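Local coordinates for protein aldehyde dehydrogenase 12 (Zea mays, PDB 6D97) that catalyses the NAD+-dependent oxidation of L-glutamate gamma-semialdehyde to glutamate, the last step of proline catabolism in plants, at residues 256-259 against 260-263; 75-78 against 79-83; 229-232 against 233-237. All blocks are in the same frame, centred on the assembly; numbering follows the deposited sequence.

Contact 1. Residues 256-259 against 260-263; sequences AVMN and KLLL. With NAD (nicotinamide-adenine-dinucleotide), chain E.
Asn259 and Leu263 lie side by side on helix 255-265 of the Rossmann-type NAD-binding domain and point the same way, with Leu263 CD1 3.8 Å from Asn259 ND2. The methyl thus sits against the nitrogen of the amide, while the amide oxygen serves the cofactor: Asn259 OD1 accepts a hydrogen bond from N6A of the NAD adenine at 2.8 Å, with an N-H...O angle of 161°. Lys281 NZ donates to the same oxygen, and Asn259 ND2 donates to Asp285 OD2, so both ends of the amide are held and its flip is fixed. Replacing Asn259 by alanine removes the amide, and the adenine amino group and Lys281 would probably lose their shared acceptor and Asp285 its donor.

One residue earlier, Met258 reaches the cofactor by its base, CB standing 3.7 Å from NAD C2A. Its CG lies anti to the backbone N (chi1 -168°), and the bend at chi2 turns the thioether along the helix toward the next turn. There it crosses two leucines obliquely, SD meeting Leu261 CD2 at 4.0 Å and CE meeting Leu262 CD2 at 4.2 Å. Leu262 continues inward to strand 191-196 and Leu282, whereas Leu261 faces Phe85 and Met86 of helix 83-90. The methionine therefore bridges the adenine site and the apolar side of its own helix. Beneath these side chains runs regular i to i+4 bonding, including Leu262 N to Met258 O at 3.0 Å; Leu262 CG presses on that same carbonyl oxygen at 3.2 Å.

Contact 2. Residues 75-78 against 79-83; sequences AEVQ and GTEIK
Glu81 OE1 accepts the backbone N-H of Gln78 at 2.9 Å, a side-chain bond that folds back across the type I beta turn running from Gln78 to Glu81. This turn lies in the connection between strand 70-74 and helix 83-90 of the aldehyde dehydrogenase fold. The N-H...O angle is 149°, and the donor comes from above the carboxylate, 41° out of its plane. The side-chain amide of Gln78 also gathers at this oxygen, with NE2 at 3.1 Å from Glu81 OE1, but its angle is too poor for a hydrogen bond. Amide and carboxylate planes stand nearly perpendicular. The other oxygen, Glu81 OE2, takes a weak hydrogen bond from Ala57 N in a neighbouring loop.

The turn itself is closed in the opposite sense by Glu81 N, which donates to Gln78 O at 3.0 Å from above the carbonyl plane. Gln78 and Glu81 are thereby joined twice, once through backbone alone and once through the carboxylate. A first torsion of 35° places Glu81 CG between its own backbone N and carbonyl carbon, and the chain beyond runs extended, which carries OE1 back over Gln78 N.

The apolar side of the turn is carried by Val77 and Ile82, the latter at the N-cap position of helix 83-90. Ile82 CG2 touches Val77 CG1 at 3.7 Å, and beyond them lies helix 255-265. Upstream, Glu76 OE2 bonds to Ser225 OG. Val77 CG1 is wedged against the far end of the turn, 3.6 Å from Glu81 CG and 3.2 Å from Glu81 O.

Contact 3. Residues 229-232 against 233-237; sequences IVME and QMIRL
Met231 packs against Met234 and Ile235 on the tightly buried side of helix 229-240, the helix of a beta-alpha-beta unit between strands 218-223 and 249-251. The bends at chi2 and chi3 bring its end forward along the helix to the next turn, where Met231 SD lies 3.9 Å from Met234 CB. The Met231 and Ile235 side chains cross at about a right angle, with Met231 CE 4.1 Å from Ile235 CG1. Helix 203-214 covers this side through Pro205, Leu206 and Leu209. Ile235 CG1 closes on the backbone as well, at 3.1 Å from Met231 O.

The polar side is open only where Arg236 is partly exposed; Glu232 beside it is buried. Glu232 and Arg236 run side by side, one helical turn apart, and form a salt bridge along the helix. Beyond it, Glu232 OE1 accepts from Gln46 N, and Arg236 makes a cation-pi contact with Trp53, so the pair also links the helix to the N-terminal region. Carboxylate and guanidinium planes are 66° apart, and only one nitrogen is engaged by Glu232: Arg236 NE donates to Glu232 OE2 at 2.9 Å, nearly straight (177°); OE2 lies in the guanidinium plane, while NE stands 60° out of the carboxylate plane.

From the N terminus the chain meets contact 2 first, where a turn leads from strand 70-74 into helix 83-90. Contact 3 follows on helix 229-240, and contact 1 on helix 255-265, after strand 249-251. All three are local and in series; none nests in or crosses another, and contact 2 alone closes a loop. Contacts 1 and 2 nevertheless meet in space, their centres about 10 Å apart: Val257 CG1 packs on Val77 O at 3.5 Å and Ile82 CD1 on Leu261 CA at 3.7 Å, joining the early loop to the adenine-binding helix. Contact 3 touches neither, its centre about 20 Å from that of contact 2.

Contact 1. Residues 256-259 against 260-263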
loop_
_atom_site.group_PDB
_atom_site.type_symbol
_atom_site.label_atom_id
_atom_site.label_comp_id
_atom_site.label_asym_id
_atom_site.label_seq_id
_atom_site.Cartn_x
_atom_site.Cartn_y
_atom_site.Cartn_z
ATOM N N ALA A 256 6.922 -40.323 6.935
ATOM C CA ALA A 256 7.683 -40.511 8.167
ATOM C C ALA A 256 9.122 -40.039 8.012
ATOM O O ALA A 256 9.688 -39.443 8.937
ATOM C CB ALA A 256 7.645 -41.977 8.593
ATOM N N VAL A 257 9.736 -40.306 6.860
ATOM C CA VAL A 257 11.103 -39.852 6.639
ATOM C C VAL A 257 11.149 -38.336 6.525
ATOM O O VAL A 257 12.035 -37.684 7.091
ATOM C CB VAL A 257 11.705 -40.528 5.396
ATOM C CG1 VAL A 257 12.998 -39.839 5.014
ATOM C CG2 VAL A 257 11.945 -42.003 5.663
ATOM N N MET A 258 10.192 -37.749 5.801
ATOM C CA MET A 258 10.133 -36.294 5.701
ATOM C C MET A 258 9.968 -35.661 7.075
ATOM O O MET A 258 10.514 -34.583 7.343
ATOM C CB MET A 258 8.990 -35.874 4.776
ATOM C CG MET A 258 9.028 -34.401 4.391
ATOM S SD MET A 258 10.553 -33.979 3.521
ATOM C CE MET A 258 10.433 -32.194 3.463
ATOM N N ASN A 259 9.216 -36.319 7.960
ATOM C CA ASN A 259 9.073 -35.836 9.327
ATOM C C ASN A 259 10.424 -35.794 10.028
ATOM O O ASN A 259 10.764 -34.806 10.690
ATOM C CB ASN A 259 8.095 -36.726 10.095
ATOM C CG ASN A 259 7.236 -35.947 11.073
ATOM O OD1 ASN A 259 6.025 -36.154 11.148
ATOM N ND2 ASN A 259 7.856 -35.041 11.824
ATOM N N LYS A 260 11.217 -36.858 9.881
ATOM C CA LYS A 260 12.538 -36.888 10.500
ATOM C C LYS A 260 13.428 -35.781 9.951
ATOM O O LYS A 260 14.174 -35.144 10.704
ATOM C CB LYS A 260 13.204 -38.244 10.281
ATOM C CG LYS A 260 12.467 -39.444 10.839
ATOM C CD LYS A 260 13.284 -40.696 10.549
ATOM C CE LYS A 260 12.413 -41.912 10.295
ATOM N NZ LYS A 260 11.741 -42.388 11.531
ATOM N N LEU A 261 13.372 -35.545 8.637
ATOM C CA LEU A 261 14.200 -34.500 8.046
ATOM C C LEU A 261 13.841 -33.130 8.608
ATOM O O LEU A 261 14.726 -32.306 8.867
ATOM C CB LEU A 261 14.055 -34.512 6.525
ATOM C CG LEU A 261 14.733 -33.354 5.795
ATOM C CD1 LEU A 261 16.230 -33.349 6.064
ATOM C CD2 LEU A 261 14.455 -33.431 4.306
ATOM N N LEU A 262 12.545 -32.877 8.817
ATOM C CA LEU A 262 12.116 -31.594 9.366
ATOM C C LEU A 262 12.660 -31.384 10.772
ATOM O O LEU A 262 13.084 -30.278 11.124
ATOM C CB LEU A 262 10.590 -31.505 9.376
ATOM C CG LEU A 262 9.855 -31.497 8.034
ATOM C CD1 LEU A 262 8.344 -31.498 8.251
ATOM C CD2 LEU A 262 10.275 -30.305 7.199
ATOM N N LEU A 263 12.650 -32.432 11.593
ATOM C CA LEU A 263 13.136 -32.306 12.960
ATOM C C LEU A 263 14.655 -32.340 13.048
ATOM O O LEU A 263 15.215 -31.854 14.036
ATOM C CB LEU A 263 12.527 -33.411 13.823
ATOM C CG LEU A 263 11.015 -33.260 14.002
ATOM C CD1 LEU A 263 10.399 -34.489 14.652
ATOM C CD2 LEU A 263 10.714 -32.012 14.818
HETATM P PA NAD E . -1.397 -35.882 3.292
HETATM O O1A NAD E . -1.397 -35.100 4.645
HETATM O O2A NAD E . -1.672 -37.304 3.273
HETATM O O5B NAD E . -0.154 -35.973 2.499
HETATM C C5B NAD E . 0.364 -34.820 1.880
HETATM C C4B NAD E . 1.887 -34.758 1.862
HETATM O O4B NAD E . 2.451 -34.699 3.160
HETATM C C3B NAD E . 2.519 -35.891 1.121
HETATM O O3B NAD E . 3.603 -35.456 0.395
HETATM C C2B NAD E . 2.937 -36.786 2.207
HETATM O O2B NAD E . 3.996 -37.573 1.815
HETATM C C1B NAD E . 3.311 -35.803 3.252
HETATM N N9A NAD E . 3.287 -36.302 4.611
HETATM C C8A NAD E . 2.389 -37.180 5.190
HETATM N N7A NAD E . 2.712 -37.353 6.477
HETATM C C5A NAD E . 3.827 -36.580 6.784
HETATM C C6A NAD E . 4.580 -36.360 7.922
HETATM N N6A NAD E . 4.234 -37.032 9.143
HETATM N N1A NAD E . 5.631 -35.526 7.888
HETATM C C2A NAD E . 5.984 -34.874 6.751
HETATM N N3A NAD E . 5.268 -35.063 5.612
HETATM C C4A NAD E . 4.205 -35.894 5.603
HETATM O O3 NAD E . -2.330 -35.490 2.227
HETATM P PN NAD E . -3.506 -36.370 1.622
HETATM O O1N NAD E . -4.291 -35.333 0.740
HETATM O O2N NAD E . -2.980 -37.448 0.720
HETATM O O5D NAD E . -4.453 -36.939 2.645
#

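Contact 2. Residues 75-78 against 79-83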
loop_
_atom_site.group_PDB
_atom_site.type_symbol
_atom_site.label_atom_id
_atom_site.label_comp_id
_atom_site.label_asym_id
_atom_site.label_seq_id
_atom_site.Cartn_x
_atom_site.Cartn_y
_atom_site.Cartn_z
ATOM N N ALA A 75 12.647 -42.834 -6.320
ATOM C CA ALA A 75 13.844 -43.008 -5.497
ATOM C C ALA A 75 13.587 -42.455 -4.096
ATOM O O ALA A 75 14.088 -41.402 -3.696
ATOM C CB ALA A 75 15.041 -42.332 -6.151
ATOM N N GLU A 76 12.794 -43.201 -3.332
ATOM C CA GLU A 76 12.396 -42.736 -2.010
ATOM C C GLU A 76 13.561 -42.856 -1.034
ATOM O O GLU A 76 14.138 -43.934 -0.865
ATOM C CB GLU A 76 11.176 -43.509 -1.517
ATOM C CG GLU A 76 9.873 -42.957 -2.091
ATOM C CD GLU A 76 8.639 -43.526 -1.427
ATOM O OE1 GLU A 76 8.749 -44.586 -0.779
ATOM O OE2 GLU A 76 7.560 -42.905 -1.541
ATOM N N VAL A 77 13.904 -41.737 -0.404
ATOM C CA VAL A 77 14.997 -41.676 0.558
ATOM C C VAL A 77 14.532 -42.259 1.884
ATOM O O VAL A 77 13.399 -42.026 2.321
ATOM C CB VAL A 77 15.477 -40.222 0.724
ATOM C CG1 VAL A 77 16.513 -40.107 1.833
ATOM C CG2 VAL A 77 16.032 -39.698 -0.589
ATOM N N GLN A 78 15.408 -43.020 2.531
ATOM C CA GLN A 78 15.103 -43.617 3.821
ATOM C C GLN A 78 15.627 -42.728 4.946
ATOM O O GLN A 78 16.360 -41.763 4.723
ATOM C CB GLN A 78 15.681 -45.030 3.904
ATOM C CG GLN A 78 14.924 -46.045 3.053
ATOM C CD GLN A 78 15.823 -47.143 2.511
ATOM O OE1 GLN A 78 16.291 -48.004 3.257
ATOM N NE2 GLN A 78 16.078 -47.109 1.205
ATOM N N GLY A 79 15.221 -43.059 6.174
ATOM C CA GLY A 79 15.483 -42.175 7.296
ATOM C C GLY A 79 16.956 -41.976 7.592
ATOM O O GLY A 79 17.340 -40.973 8.199
ATOM N N THR A 80 17.799 -42.922 7.174
ATOM C CA THR A 80 19.233 -42.837 7.410
ATOM C C THR A 80 20.016 -42.462 6.157
ATOM O O THR A 80 21.227 -42.699 6.102
ATOM C CB THR A 80 19.761 -44.153 7.984
ATOM O OG1 THR A 80 19.208 -45.259 7.258
ATOM C CG2 THR A 80 19.405 -44.272 9.461
ATOM N N GLU A 81 19.363 -41.889 5.151
ATOM C CA GLU A 81 20.084 -41.341 4.007
ATOM C C GLU A 81 19.637 -39.915 3.709
ATOM O O GLU A 81 19.579 -39.488 2.551
ATOM C CB GLU A 81 19.940 -42.233 2.775
ATOM C CG GLU A 81 18.608 -42.930 2.627
ATOM C CD GLU A 81 18.457 -43.581 1.262
ATOM O OE1 GLU A 81 17.540 -44.413 1.083
ATOM O OE2 GLU A 81 19.261 -43.254 0.364
ATOM N N ILE A 82 19.351 -39.137 4.758
ATOM C CA ILE A 82 18.903 -37.755 4.601
ATOM C C ILE A 82 19.988 -36.737 4.934
ATOM O O ILE A 82 19.701 -35.530 4.945
ATOM C CB ILE A 82 17.652 -37.467 5.459
ATOM C CG1 ILE A 82 17.984 -37.611 6.946
ATOM C CG2 ILE A 82 16.500 -38.374 5.068
ATOM C CD1 ILE A 82 16.980 -36.957 7.871
ATOM N N LYS A 83 21.223 -37.180 5.201
ATOM C CA LYS A 83 22.272 -36.252 5.623
ATOM C C LYS A 83 22.563 -35.213 4.548
ATOM O O LYS A 83 22.763 -34.031 4.855
ATOM C CB LYS A 83 23.549 -37.018 5.975
ATOM C CG LYS A 83 24.538 -36.211 6.813
ATOM C CD LYS A 83 25.895 -36.895 6.914
ATOM C CE LYS A 83 26.812 -36.133 7.859
ATOM N NZ LYS A 83 28.200 -36.664 7.845
#

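Contact 3. Residues 229-232 against 233-237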
loop_
_atom_site.group_PDB
_atom_site.type_symbol
_atom_site.label_atom_id
_atom_site.label_comp_id
_atom_site.label_asym_id
_atom_site.label_seq_id
_atom_site.Cartn_x
_atom_site.Cartn_y
_atom_site.Cartn_z
ATOM N N ILE A 229 6.489 -37.120 -10.194
ATOM C CA ILE A 229 7.116 -37.112 -11.511
ATOM C C ILE A 229 6.883 -35.779 -12.201
ATOM O O ILE A 229 7.729 -35.311 -12.973
ATOM C CB ILE A 229 6.600 -38.294 -12.363
ATOM C CG1 ILE A 229 7.484 -38.496 -13.595
ATOM C CG2 ILE A 229 5.147 -38.082 -12.782
ATOM C CD1 ILE A 229 7.304 -39.853 -14.266
ATOM N N VAL A 230 5.756 -35.127 -11.906
ATOM C CA VAL A 230 5.403 -33.887 -12.589
ATOM C C VAL A 230 6.376 -32.781 -12.208
ATOM O O VAL A 230 6.991 -32.142 -13.069
ATOM C CB VAL A 230 3.953 -33.490 -12.271
ATOM C CG1 VAL A 230 3.634 -32.136 -12.882
ATOM C CG2 VAL A 230 2.998 -34.557 -12.778
ATOM N N MET A 231 6.531 -32.540 -10.902
ATOM C CA MET A 231 7.461 -31.508 -10.459
ATOM C C MET A 231 8.894 -31.855 -10.821
ATOM O O MET A 231 9.716 -30.954 -11.016
ATOM C CB MET A 231 7.344 -31.282 -8.954
ATOM C CG MET A 231 6.359 -30.205 -8.585
ATOM S SD MET A 231 6.534 -28.679 -9.535
ATOM C CE MET A 231 8.065 -28.038 -8.867
ATOM N N GLU A 232 9.218 -33.146 -10.915
ATOM C CA GLU A 232 10.552 -33.533 -11.354
ATOM C C GLU A 232 10.816 -33.029 -12.767
ATOM O O GLU A 232 11.872 -32.450 -13.047
ATOM C CB GLU A 232 10.710 -35.052 -11.276
ATOM C CG GLU A 232 12.152 -35.506 -11.138
ATOM C CD GLU A 232 12.585 -36.448 -12.238
ATOM O OE1 GLU A 232 13.115 -37.530 -11.918
ATOM O OE2 GLU A 232 12.396 -36.106 -13.424
ATOM N N GLN A 233 9.849 -33.224 -13.667
ATOM C CA GLN A 233 9.960 -32.676 -15.016
ATOM C C GLN A 233 9.962 -31.154 -14.995
ATOM O O GLN A 233 10.696 -30.516 -15.757
ATOM C CB GLN A 233 8.819 -33.201 -15.887
ATOM C CG GLN A 233 8.774 -34.715 -15.985
ATOM C CD GLN A 233 10.046 -35.294 -16.569
ATOM O OE1 GLN A 233 10.420 -34.989 -17.700
ATOM N NE2 GLN A 233 10.726 -36.127 -15.794
ATOM N N MET A 234 9.149 -30.552 -14.123
ATOM C CA MET A 234 9.111 -29.094 -14.042
ATOM C C MET A 234 10.450 -28.534 -13.573
ATOM O O MET A 234 10.894 -27.484 -14.051
ATOM C CB MET A 234 7.980 -28.651 -13.115
ATOM C CG MET A 234 7.791 -27.149 -13.068
ATOM S SD MET A 234 7.291 -26.485 -14.664
ATOM C CE MET A 234 7.869 -24.802 -14.495
ATOM N N ILE A 235 11.116 -29.231 -12.650
ATOM C CA ILE A 235 12.408 -28.766 -12.155
ATOM C C ILE A 235 13.463 -28.837 -13.252
ATOM O O ILE A 235 14.332 -27.961 -13.354
ATOM C CB ILE A 235 12.823 -29.569 -10.912
ATOM C CG1 ILE A 235 11.910 -29.219 -9.739
ATOM C CG2 ILE A 235 14.262 -29.274 -10.544
ATOM C CD1 ILE A 235 12.053 -30.156 -8.558
ATOM N N ARG A 236 13.405 -29.874 -14.092
ATOM C CA ARG A 236 14.319 -29.960 -15.227
ATOM C C ARG A 236 14.118 -28.789 -16.177
ATOM O O ARG A 236 15.090 -28.204 -16.669
ATOM C CB ARG A 236 14.128 -31.288 -15.956
ATOM C CG ARG A 236 14.420 -32.480 -15.075
ATOM C CD ARG A 236 14.287 -33.807 -15.803
ATOM N NE ARG A 236 14.625 -34.917 -14.915
ATOM C CZ ARG A 236 15.853 -35.397 -14.750
ATOM N NH1 ARG A 236 16.868 -34.874 -15.426
ATOM N NH2 ARG A 236 16.068 -36.403 -13.908
ATOM N N LEU A 237 12.860 -28.430 -16.438
ATOM C CA LEU A 237 12.569 -27.236 -17.224
ATOM C C LEU A 237 13.137 -25.994 -16.549
ATOM O O LEU A 237 13.770 -25.154 -17.200
ATOM C CB LEU A 237 11.055 -27.108 -17.427
ATOM C CG LEU A 237 10.402 -25.958 -18.211
ATOM C CD1 LEU A 237 8.952 -26.337 -18.513
ATOM C CD2 LEU A 237 10.453 -24.595 -17.495
#